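Local coordinates for glycosyl hydrolase family 2, TIM barrel domain protein (Parabacteroides merdae ATCC 43184, PDB 6DXU) that probably hydrolyses beta-glucuronides as a gut-bacterial beta-glucuronidase of glycoside hydrolase family 2, at residues D[79-84]-D[780-785]; D[183-188]-D[595-600]. All blocks are in the same frame, centred on the assembly; numbering follows the deposited sequence.

Interaction 1: residues D[79-84]-D[780-785]. With NA (sodium ion), chain N.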
ATOM      1  N   ALA D  79     -22.212  21.573 -19.819  1.00 18.44           N
ATOM      2  CA  ALA D  79     -22.511  20.424 -20.677  1.00 22.65           C
ATOM      3  C   ALA D  79     -23.025  20.873 -22.040  1.00 21.30           C
ATOM      4  O   ALA D  79     -22.690  20.270 -23.064  1.00 23.67           O
ATOM      5  CB  ALA D  79     -23.524  19.498 -20.008  1.00 20.31           C
ATOM      6  N   VAL D  80     -23.831  21.934 -22.081  1.00 18.93           N
ATOM      7  CA  VAL D  80     -24.385  22.415 -23.344  1.00 20.35           C
ATOM      8  C   VAL D  80     -23.738  23.702 -23.817  1.00 23.55           C
ATOM      9  O   VAL D  80     -23.996  24.117 -24.960  1.00 25.32           O
ATOM     10  CB  VAL D  80     -25.919  22.594 -23.269  1.00 20.82           C
ATOM     11  CG1 VAL D  80     -26.602  21.248 -23.080  1.00 19.91           C
ATOM     12  CG2 VAL D  80     -26.315  23.561 -22.150  1.00 18.65           C
ATOM     13  N   ASP D  81     -22.891  24.327 -23.010  1.00 22.81           N
ATOM     14  CA  ASP D  81     -22.175  25.497 -23.494  1.00 22.96           C
ATOM     15  C   ASP D  81     -21.420  25.122 -24.756  1.00 20.44           C
ATOM     16  O   ASP D  81     -20.639  24.158 -24.747  1.00 21.67           O
ATOM     17  CB  ASP D  81     -21.203  26.052 -22.459  1.00 21.11           C
ATOM     18  CG  ASP D  81     -20.591  27.379 -22.912  1.00 27.50           C
ATOM     19  OD1 ASP D  81     -19.674  27.354 -23.758  1.00 24.65           O
ATOM     20  OD2 ASP D  81     -21.094  28.443 -22.485  1.00 39.90           O
ATOM     21  N   PRO D  82     -21.622  25.843 -25.860  1.00 21.59           N
ATOM     22  CA  PRO D  82     -21.076  25.381 -27.144  1.00 22.23           C
ATOM     23  C   PRO D  82     -19.564  25.504 -27.272  1.00 22.00           C
ATOM     24  O   PRO D  82     -19.008  24.943 -28.224  1.00 28.06           O
ATOM     25  CB  PRO D  82     -21.784  26.289 -28.167  1.00 24.28           C
ATOM     26  CG  PRO D  82     -22.053  27.572 -27.397  1.00 22.87           C
ATOM     27  CD  PRO D  82     -22.435  27.068 -26.003  1.00 23.40           C
ATOM     28  N   ASP D  83     -18.870  26.194 -26.365  1.00 21.05           N
ATOM     29  CA  ASP D  83     -17.460  26.519 -26.580  1.00 23.47           C
ATOM     30  C   ASP D  83     -16.501  25.801 -25.632  1.00 23.37           C
ATOM     31  O   ASP D  83     -15.296  26.077 -25.661  1.00 26.58           O
ATOM     32  CB  ASP D  83     -17.258  28.031 -26.464  1.00 24.61           C
ATOM     33  CG  ASP D  83     -18.057  28.800 -27.514  1.00 30.98           C
ATOM     34  OD1 ASP D  83     -18.133  28.318 -28.665  1.00 30.40           O
ATOM     35  OD2 ASP D  83     -18.609  29.868 -27.183  1.00 31.26           O
ATOM     36  N   VAL D  84     -16.984  24.877 -24.802  1.00 23.15           N
ATOM     37  CA  VAL D  84     -16.119  24.220 -23.829  1.00 24.85           C
ATOM     38  C   VAL D  84     -16.452  22.735 -23.756  1.00 25.82           C
ATOM     39  O   VAL D  84     -17.598  22.327 -23.972  1.00 22.91           O
ATOM     40  CB  VAL D  84     -16.251  24.848 -22.419  1.00 28.86           C
ATOM     41  CG1 VAL D  84     -15.784  26.304 -22.423  1.00 29.07           C
ATOM     42  CG2 VAL D  84     -17.683  24.737 -21.904  1.00 24.03           C
ATOM     43  N   ILE D 780     -30.743  34.198 -21.470  1.00 21.23           N
ATOM     44  CA  ILE D 780     -31.244  32.938 -20.898  1.00 23.27           C
ATOM     45  C   ILE D 780     -30.807  31.861 -21.883  1.00 25.07           C
ATOM     46  O   ILE D 780     -31.540  31.445 -22.782  1.00 24.20           O
ATOM     47  CB  ILE D 780     -32.755  32.972 -20.648  1.00 27.72           C
ATOM     48  CG1 ILE D 780     -33.088  34.124 -19.692  1.00 28.82           C
ATOM     49  CG2 ILE D 780     -33.254  31.644 -20.061  1.00 26.82           C
ATOM     50  CD1 ILE D 780     -34.553  34.311 -19.424  1.00 29.05           C
ATOM     51  N   CYS D 781     -29.555  31.426 -21.731  1.00 22.59           N
ATOM     52  CA  CYS D 781     -28.923  30.530 -22.684  1.00 20.49           C
ATOM     53  C   CYS D 781     -28.450  29.278 -21.955  1.00 21.85           C
ATOM     54  O   CYS D 781     -28.735  29.083 -20.767  1.00 20.96           O
ATOM     55  CB  CYS D 781     -27.761  31.230 -23.406  1.00 20.62           C
ATOM     56  SG  CYS D 781     -26.380  31.790 -22.367  1.00 27.30           S
ATOM     57  N   ASN D 782     -27.761  28.411 -22.696  1.00 19.88           N
ATOM     58  CA  ASN D 782     -27.240  27.151 -22.163  1.00 21.12           C
ATOM     59  C   ASN D 782     -28.342  26.325 -21.498  1.00 22.32           C
ATOM     60  O   ASN D 782     -28.132  25.647 -20.479  1.00 21.77           O
ATOM     61  CB  ASN D 782     -26.075  27.401 -21.207  1.00 22.21           C
ATOM     62  CG  ASN D 782     -24.837  27.907 -21.936  1.00 25.56           C
ATOM     63  OD1 ASN D 782     -24.660  27.670 -23.138  1.00 24.56           O
ATOM     64  ND2 ASN D 782     -23.994  28.629 -21.224  1.00 26.96           N
ATOM     65  N   LEU D 783     -29.526  26.360 -22.087  1.00 20.41           N
ATOM     66  CA  LEU D 783     -30.597  25.477 -21.644  1.00 19.18           C
ATOM     67  C   LEU D 783     -30.652  24.183 -22.442  1.00 21.36           C
ATOM     68  O   LEU D 783     -31.363  23.253 -22.043  1.00 21.52           O
ATOM     69  CB  LEU D 783     -31.953  26.186 -21.741  1.00 23.37           C
ATOM     70  CG  LEU D 783     -32.108  27.477 -20.934  1.00 25.34           C
ATOM     71  CD1 LEU D 783     -33.542  27.972 -21.011  1.00 24.35           C
ATOM     72  CD2 LEU D 783     -31.647  27.280 -19.480  1.00 23.56           C
ATOM     73  N   GLY D 784     -29.932  24.095 -23.555  1.00 20.23           N
ATOM     74  CA  GLY D 784     -30.029  22.909 -24.390  1.00 19.95           C
ATOM     75  C   GLY D 784     -31.327  22.810 -25.162  1.00 20.38           C
ATOM     76  O   GLY D 784     -31.778  21.700 -25.467  1.00 19.92           O
ATOM     77  N   THR D 785     -31.954  23.945 -25.465  1.00 21.16           N
ATOM     78  CA  THR D 785     -33.180  24.001 -26.249  1.00 21.11           C
ATOM     79  C   THR D 785     -32.974  24.948 -27.423  1.00 22.70           C
ATOM     80  O   THR D 785     -32.098  25.813 -27.399  1.00 19.98           O
ATOM     81  CB  THR D 785     -34.367  24.507 -25.435  1.00 23.07           C
ATOM     82  OG1 THR D 785     -34.093  25.853 -25.013  1.00 24.06           O
ATOM     83  CG2 THR D 785     -34.647  23.594 -24.204  1.00 21.95           C
TER
HETATM   84 NA    NA N 903     -20.038  21.630 -23.806  1.00 22.11          NA
HETATM   85  O   HOH W   1     -19.127  18.999 -23.511  1.00 21.68           O
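Asn782 and Asp81 join two irregular loops in a small, partly buried contact, tying the N-terminal sugar-binding domain, through the loop between strands 66-68 and 90-97, to the C-terminal domain, through the loop after strand 778-780. Asn782 ND2 gives a bent hydrogen bond to Asp81 OD2, 3.2 Å away at 143°, on the anti side of the oxygen and a little out of the carboxylate plane; the amide and carboxylate planes stand 58° apart. The stronger partner of ND2 is Glu77, through a hydrogen bond to its OE2. Asn782 OD1 meets the backbone, 3.3 Å from Asp81 CA, and approaches Pro82 CD. Val80 supplies the apolar half: CG2 presses on the carbonyl, 3.2 Å from Asn782 O, while CG1 rests 4.0 Å from Gly784 CA.

Asp81 OD1 takes Asp83 N at 3.0 Å as an Asx turn inside the type I turn 81-84. A sodium ion binds Asp81 O and Val84 O at the two ends of that turn, with Asp78 O and a water. Arg790 forms salt bridges to Asp81 and Asp83, and Lys791 another to Asp83. One amide nitrogen thus serves two carboxylates, and these bases probably help offset the negative charge gathered beside the sodium loop.

Interaction 2: residues D[183-188]-D[595-600]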
ATOM      1  N   ASP D 183     -22.920   8.079 -25.210  1.00 17.06           N
ATOM      2  CA  ASP D 183     -23.668   9.216 -25.762  1.00 20.44           C
ATOM      3  C   ASP D 183     -24.449   9.960 -24.685  1.00 21.31           C
ATOM      4  O   ASP D 183     -25.615  10.313 -24.882  1.00 22.16           O
ATOM      5  CB  ASP D 183     -24.590   8.709 -26.873  1.00 18.88           C
ATOM      6  CG  ASP D 183     -25.270   9.839 -27.680  1.00 25.93           C
ATOM      7  OD1 ASP D 183     -24.676  10.929 -27.863  1.00 21.32           O
ATOM      8  OD2 ASP D 183     -26.421   9.624 -28.122  1.00 25.26           O
ATOM      9  N   PHE D 184     -23.842  10.192 -23.520  1.00 19.49           N
ATOM     10  CA  PHE D 184     -24.457  11.015 -22.482  1.00 18.64           C
ATOM     11  C   PHE D 184     -23.344  11.513 -21.573  1.00 21.08           C
ATOM     12  O   PHE D 184     -22.247  10.953 -21.551  1.00 18.37           O
ATOM     13  CB  PHE D 184     -25.540  10.258 -21.682  1.00 17.65           C
ATOM     14  CG  PHE D 184     -25.033   9.055 -20.896  1.00 20.15           C
ATOM     15  CD1 PHE D 184     -24.966   7.800 -21.487  1.00 20.83           C
ATOM     16  CD2 PHE D 184     -24.664   9.180 -19.563  1.00 20.02           C
ATOM     17  CE1 PHE D 184     -24.521   6.699 -20.770  1.00 19.17           C
ATOM     18  CE2 PHE D 184     -24.201   8.075 -18.833  1.00 20.79           C
ATOM     19  CZ  PHE D 184     -24.130   6.838 -19.443  1.00 19.80           C
ATOM     20  N   ASN D 185     -23.631  12.584 -20.842  1.00 19.99           N
ATOM     21  CA  ASN D 185     -22.648  13.151 -19.930  1.00 22.63           C
ATOM     22  C   ASN D 185     -22.516  12.297 -18.685  1.00 20.00           C
ATOM     23  O   ASN D 185     -23.521  11.901 -18.082  1.00 21.31           O
ATOM     24  CB  ASN D 185     -23.044  14.562 -19.511  1.00 18.96           C
ATOM     25  CG  ASN D 185     -23.068  15.516 -20.673  1.00 20.88           C
ATOM     26  OD1 ASN D 185     -22.051  15.758 -21.300  1.00 19.05           O
ATOM     27  ND2 ASN D 185     -24.232  16.058 -20.964  1.00 20.18           N
ATOM     28  N   ILE D 186     -21.270  12.061 -18.283  1.00 18.76           N
ATOM     29  CA  ILE D 186     -20.967  11.393 -17.016  1.00 16.70           C
ATOM     30  C   ILE D 186     -20.835  12.512 -15.992  1.00 15.36           C
ATOM     31  O   ILE D 186     -19.753  13.065 -15.752  1.00 15.72           O
ATOM     32  CB  ILE D 186     -19.718  10.527 -17.115  1.00 17.66           C
ATOM     33  CG1 ILE D 186     -19.888   9.553 -18.283  1.00 18.25           C
ATOM     34  CG2 ILE D 186     -19.504   9.745 -15.804  1.00 14.63           C
ATOM     35  CD1 ILE D 186     -18.654   8.698 -18.532  1.00 20.07           C
ATOM     36  N   TYR D 187     -21.959  12.862 -15.401  1.00 17.40           N
ATOM     37  CA  TYR D 187     -22.087  14.103 -14.655  1.00 17.27           C
ATOM     38  C   TYR D 187     -21.407  14.009 -13.296  1.00 17.39           C
ATOM     39  O   TYR D 187     -21.165  12.921 -12.761  1.00 17.80           O
ATOM     40  CB  TYR D 187     -23.560  14.434 -14.467  1.00 18.08           C
ATOM     41  CG  TYR D 187     -24.225  15.118 -15.634  1.00 20.74           C
ATOM     42  CD1 TYR D 187     -23.629  16.223 -16.257  1.00 20.49           C
ATOM     43  CD2 TYR D 187     -25.494  14.717 -16.065  1.00 21.01           C
ATOM     44  CE1 TYR D 187     -24.275  16.888 -17.310  1.00 20.99           C
ATOM     45  CE2 TYR D 187     -26.157  15.386 -17.118  1.00 20.76           C
ATOM     46  CZ  TYR D 187     -25.538  16.460 -17.726  1.00 21.81           C
ATOM     47  OH  TYR D 187     -26.170  17.119 -18.753  1.00 19.91           O
ATOM     48  N   GLY D 188     -21.122  15.170 -12.715  1.00 18.28           N
ATOM     49  CA  GLY D 188     -20.487  15.240 -11.413  1.00 21.31           C
ATOM     50  C   GLY D 188     -21.334  16.025 -10.433  1.00 18.03           C
ATOM     51  O   GLY D 188     -22.071  16.936 -10.826  1.00 16.38           O
ATOM     52  N   ASP D 595     -35.286  15.488 -25.053  1.00 19.81           N
ATOM     53  CA  ASP D 595     -33.934  15.913 -25.440  1.00 19.21           C
ATOM     54  C   ASP D 595     -33.022  15.933 -24.219  1.00 20.26           C
ATOM     55  O   ASP D 595     -33.430  16.371 -23.137  1.00 20.11           O
ATOM     56  CB  ASP D 595     -33.953  17.326 -26.049  1.00 21.60           C
ATOM     57  CG  ASP D 595     -34.557  17.387 -27.459  1.00 25.50           C
ATOM     58  OD1 ASP D 595     -34.885  16.340 -28.068  1.00 21.35           O
ATOM     59  OD2 ASP D 595     -34.698  18.524 -27.960  1.00 24.71           O
ATOM     60  N   PHE D 596     -31.771  15.493 -24.400  1.00 17.78           N
ATOM     61  CA  PHE D 596     -30.801  15.461 -23.315  1.00 21.57           C
ATOM     62  C   PHE D 596     -29.417  15.776 -23.862  1.00 17.66           C
ATOM     63  O   PHE D 596     -29.131  15.594 -25.049  1.00 20.58           O
ATOM     64  CB  PHE D 596     -30.773  14.100 -22.612  1.00 23.17           C
ATOM     65  CG  PHE D 596     -30.299  12.990 -23.494  1.00 18.35           C
ATOM     66  CD1 PHE D 596     -28.955  12.638 -23.544  1.00 21.07           C
ATOM     67  CD2 PHE D 596     -31.199  12.314 -24.299  1.00 19.81           C
ATOM     68  CE1 PHE D 596     -28.522  11.615 -24.373  1.00 19.92           C
ATOM     69  CE2 PHE D 596     -30.780  11.301 -25.144  1.00 18.70           C
ATOM     70  CZ  PHE D 596     -29.426  10.942 -25.169  1.00 22.61           C
ATOM     71  N   SER D 597     -28.547  16.234 -22.969  1.00 19.21           N
ATOM     72  CA  SER D 597     -27.213  16.652 -23.374  1.00 17.81           C
ATOM     73  C   SER D 597     -26.264  15.468 -23.529  1.00 20.68           C
ATOM     74  O   SER D 597     -26.340  14.478 -22.798  1.00 19.03           O
ATOM     75  CB  SER D 597     -26.637  17.652 -22.368  1.00 17.72           C
ATOM     76  OG  SER D 597     -25.287  17.971 -22.704  1.00 19.95           O
ATOM     77  N   THR D 598     -25.362  15.576 -24.506  1.00 17.82           N
ATOM     78  CA  THR D 598     -24.352  14.559 -24.758  1.00 15.97           C
ATOM     79  C   THR D 598     -23.044  15.220 -25.187  1.00 19.20           C
ATOM     80  O   THR D 598     -23.054  16.173 -25.994  1.00 17.95           O
ATOM     81  CB  THR D 598     -24.816  13.554 -25.831  1.00 18.36           C
ATOM     82  OG1 THR D 598     -23.710  12.743 -26.222  1.00 21.92           O
ATOM     83  CG2 THR D 598     -25.362  14.268 -27.061  1.00 20.92           C
ATOM     84  N   PRO D 599     -21.905  14.744 -24.671  1.00 18.34           N
ATOM     85  CA  PRO D 599     -20.630  15.399 -24.974  1.00 14.34           C
ATOM     86  C   PRO D 599     -20.099  15.079 -26.355  1.00 20.74           C
ATOM     87  O   PRO D 599     -19.127  15.712 -26.788  1.00 18.62           O
ATOM     88  CB  PRO D 599     -19.691  14.841 -23.895  1.00 19.88           C
ATOM     89  CG  PRO D 599     -20.240  13.450 -23.606  1.00 16.85           C
ATOM     90  CD  PRO D 599     -21.743  13.579 -23.778  1.00 19.95           C
ATOM     91  N   VAL D 600     -20.660  14.089 -27.048  1.00 19.02           N
ATOM     92  CA  VAL D 600     -20.051  13.626 -28.284  1.00 21.55           C
ATOM     93  C   VAL D 600     -20.712  14.236 -29.515  1.00 18.51           C
ATOM     94  O   VAL D 600     -20.406  13.826 -30.638  1.00 21.69           O
ATOM     95  CB  VAL D 600     -20.022  12.082 -28.360  1.00 22.93           C
ATOM     96  CG1 VAL D 600     -19.264  11.492 -27.153  1.00 21.34           C
ATOM     97  CG2 VAL D 600     -21.433  11.494 -28.447  1.00 24.16           C
TER
HETATM   98  O   HOH W   2     -26.781  14.719 -20.151  1.00 35.92           O
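With CG anti to the backbone N (chi1 -171°), Asp183 carries its carboxylate to Thr598, whose OG1 is likewise anti to its own N (chi1 169°); the hydroxyl donates to Asp183 OD1 at 2.6 Å, from well above the carboxylate plane. Val600 CG2 packs against the same oxygen, 3.3 Å away, and Asp183 OD2 turns to Arg601 and Asn610. Asn185 grips the neighbouring residue: its ND2 reaches Ser597 OG at 2.8 Å, the acceptor lying almost in the amide plane. ND2 also donates to a water that in turn donates to Ser597 O, bridging the segments, while Asn185 OD1 sits 3.3 Å from Pro599 CD. An alanine in place of Asn185 would probably leave Ser597 OG and the bridging water without this donor and open a gap beside Pro599.

Asn185 CB lies over one face of the Tyr187 ring, 3.4 Å from its plane and toward the rim, and the phenol oxygen is hydrogen-bonded to Asp335. At the other end Phe596 offers its edge to a carbonyl, CE1 lying 3.2 Å from Asp183 O in the ring plane. The whole is a buried interdomain seam of the family 2 architecture, where a loop of the sugar-binding domain lies across the antiparallel pair 596-597 and 609-610 that follows barrel strand 587-589; the loop joining the pair carries Asp603, Asn604 and Pro605 of a bicine pocket.

In the fold
Both contacts start from loops of the N-terminal sugar-binding domain, but they reach different partners: interaction 1 the C-terminal domain, interaction 2 the chain just beyond the last barrel strand. Their centres are 12 Å apart and they adjoin, Ala79 CB packing 3.6 Å from Asn185 ND2 and Val80 CG1 lying 3.6 Å from Ser597 OG. Interaction 2, nested along the chain inside interaction 1, is the deeper and larger; interaction 1 is smaller and only partly buried. Both have a carboxylate paired with an arginine outside the segments, but interaction 2 adds a neutral amide-hydroxyl bond and a bridging water, whereas interaction 1 has its sodium-bound turn.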